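Predicted component of a thermophile-specific DNA repair system, contains a RAMP domain (PDB 4N0L) probably binds CRISPR RNA as the Csm3 RAMP protein of a type III-A antiviral defence system. Local coordinates at residues A[179-183]-A[306-310]. Residues are numbered along the deposited sequence; the frame is centred on the assembly and turned at random.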
loop_
_atom_site.group_PDB
_atom_site.type_symbol
_atom_site.label_atom_id
_atom_site.label_comp_id
_atom_site.label_asym_id
_atom_site.label_seq_id
_atom_site.Cartn_x
_atom_site.Cartn_y
_atom_site.Cartn_z
ATOM N N PRO A 179 6.252 17.024 4.964
ATOM C CA PRO A 179 7.282 17.626 4.111
ATOM C C PRO A 179 8.667 17.560 4.750
ATOM O O PRO A 179 8.796 17.735 5.962
ATOM C CB PRO A 179 6.812 19.078 3.958
ATOM C CG PRO A 179 5.900 19.318 5.110
ATOM C CD PRO A 179 5.239 18.004 5.392
ATOM N N THR A 180 9.682 17.278 3.940
ATOM C CA THR A 180 11.054 17.206 4.428
ATOM C C THR A 180 11.570 18.608 4.736
ATOM O O THR A 180 10.986 19.596 4.292
ATOM C CB THR A 180 11.992 16.528 3.408
ATOM O OG1 THR A 180 12.126 17.359 2.247
ATOM C CG2 THR A 180 11.439 15.171 2.995
ATOM N N THR A 181 12.645 18.688 5.514
ATOM C CA THR A 181 13.262 19.969 5.848
ATOM C C THR A 181 13.624 20.751 4.587
ATOM O O THR A 181 13.414 21.963 4.517
ATOM C CB THR A 181 14.524 19.775 6.714
ATOM O OG1 THR A 181 14.150 19.233 7.986
ATOM C CG2 THR A 181 15.244 21.096 6.929
ATOM N N TYR A 182 14.153 20.047 3.589
ATOM C CA TYR A 182 14.449 20.645 2.290
ATOM C C TYR A 182 13.196 21.256 1.666
ATOM O O TYR A 182 13.245 22.334 1.082
ATOM C CB TYR A 182 15.054 19.606 1.344
ATOM C CG TYR A 182 15.028 20.011 -0.115
ATOM C CD1 TYR A 182 15.977 20.888 -0.629
ATOM C CD2 TYR A 182 14.064 19.509 -0.982
ATOM C CE1 TYR A 182 15.961 21.260 -1.961
ATOM C CE2 TYR A 182 14.042 19.873 -2.317
ATOM C CZ TYR A 182 14.991 20.750 -2.801
ATOM O OH TYR A 182 14.974 21.119 -4.128
ATOM N N THR A 183 12.076 20.555 1.785
ATOM C CA THR A 183 10.825 21.015 1.200
ATOM C C THR A 183 10.338 22.292 1.892
ATOM O O THR A 183 9.821 23.202 1.242
ATOM C CB THR A 183 9.744 19.914 1.272
ATOM O OG1 THR A 183 10.124 18.823 0.424
ATOM C CG2 THR A 183 8.393 20.436 0.822
ATOM N N THR A 306 15.840 13.653 -0.193
ATOM C CA THR A 306 16.084 14.675 0.822
ATOM C C THR A 306 15.671 14.259 2.229
ATOM O O THR A 306 16.169 14.807 3.213
ATOM C CB THR A 306 15.357 15.987 0.463
ATOM O OG1 THR A 306 13.946 15.831 0.662
ATOM C CG2 THR A 306 15.624 16.355 -0.985
ATOM N N TYR A 307 14.764 13.290 2.318
ATOM C CA TYR A 307 14.235 12.842 3.602
ATOM C C TYR A 307 15.322 12.247 4.484
ATOM O O TYR A 307 15.244 12.323 5.712
ATOM C CB TYR A 307 13.125 11.811 3.389
ATOM C CG TYR A 307 12.440 11.343 4.658
ATOM C CD1 TYR A 307 11.952 12.255 5.587
ATOM C CD2 TYR A 307 12.264 9.989 4.918
ATOM C CE1 TYR A 307 11.309 11.829 6.740
ATOM C CE2 TYR A 307 11.626 9.553 6.067
ATOM C CZ TYR A 307 11.151 10.478 6.975
ATOM O OH TYR A 307 10.521 10.046 8.121
ATOM N N LEU A 308 16.334 11.660 3.853
ATOM C CA LEU A 308 17.385 10.962 4.584
ATOM C C LEU A 308 18.172 11.894 5.503
ATOM O O LEU A 308 18.648 11.472 6.555
ATOM C CB LEU A 308 18.334 10.256 3.614
ATOM C CG LEU A 308 17.697 9.162 2.748
ATOM C CD1 LEU A 308 18.758 8.383 1.989
ATOM C CD2 LEU A 308 16.818 8.222 3.571
ATOM N N SER A 309 18.292 13.160 5.116
ATOM C CA SER A 309 19.040 14.127 5.919
ATOM C C SER A 309 18.301 14.519 7.196
ATOM O O SER A 309 18.904 15.050 8.128
ATOM C CB SER A 309 19.346 15.384 5.097
ATOM O OG SER A 309 20.233 15.102 4.029
ATOM N N ASP A 310 17.001 14.249 7.241
ATOM C CA ASP A 310 16.189 14.589 8.407
ATOM C C ASP A 310 16.172 13.465 9.436
ATOM O O ASP A 310 15.636 13.628 10.531
ATOM C CB ASP A 310 14.755 14.918 7.989
ATOM C CG ASP A 310 14.680 16.079 7.018
ATOM O OD1 ASP A 310 15.686 16.803 6.878
ATOM O OD2 ASP A 310 13.611 16.273 6.401
HETATM O O HOH W 1 15.370 17.510 3.724
#
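T181 and D310, with T180 and T306, make a largely polar contact between the first turn of helix 181-191 and the helically wound loop 306-310, beside strands 7-16 and 223-231 of the antiparallel sheet and away from the zinc site. At one edge of the contact the carboxylate of D310 receives the backbone N-H of T181: N lies 2.7 Å from OD2 in a nearly straight bond (173°), reached on the syn side though 23° out of the carboxylate plane. The other oxygen, OD1, takes a weak bond from T181 OG1 at 3.1 Å, so both carboxylate oxygens are used by one residue. Aspartate suits this place because its short side chain, with CG beside its own backbone N (chi1 -59°), brings an acceptor up to a helix start whose N-H groups lack partners within the helix. Water 1 serves the next N-H: it accepts from Y182 N at 2.8 Å and lies within hydrogen-bonding distance of T306 O and D310 OD1.

T180 sits at the N-cap position. Its OG1 lies 2.9 Å from T306 OG1, and the two threonine side chains cross at about a right angle. T306 OG1 is also hydrogen-bonded to E13 of strand 7-16, tying the pair to the sheet. The methyl groups make the apolar part of the contact: T180 CG2 packs 3.7 Å from Y307 CA and near its CB, while T306 CG2 comes within 3.5 Å of Y182 CD2, obliquely to the ring. Threonine thus supplies a hydroxyl and a methyl from one branched carbon. A carboxylate at the amino end of a helix would be stabilised by the helix dipole, which probably favours the ionised form of D310.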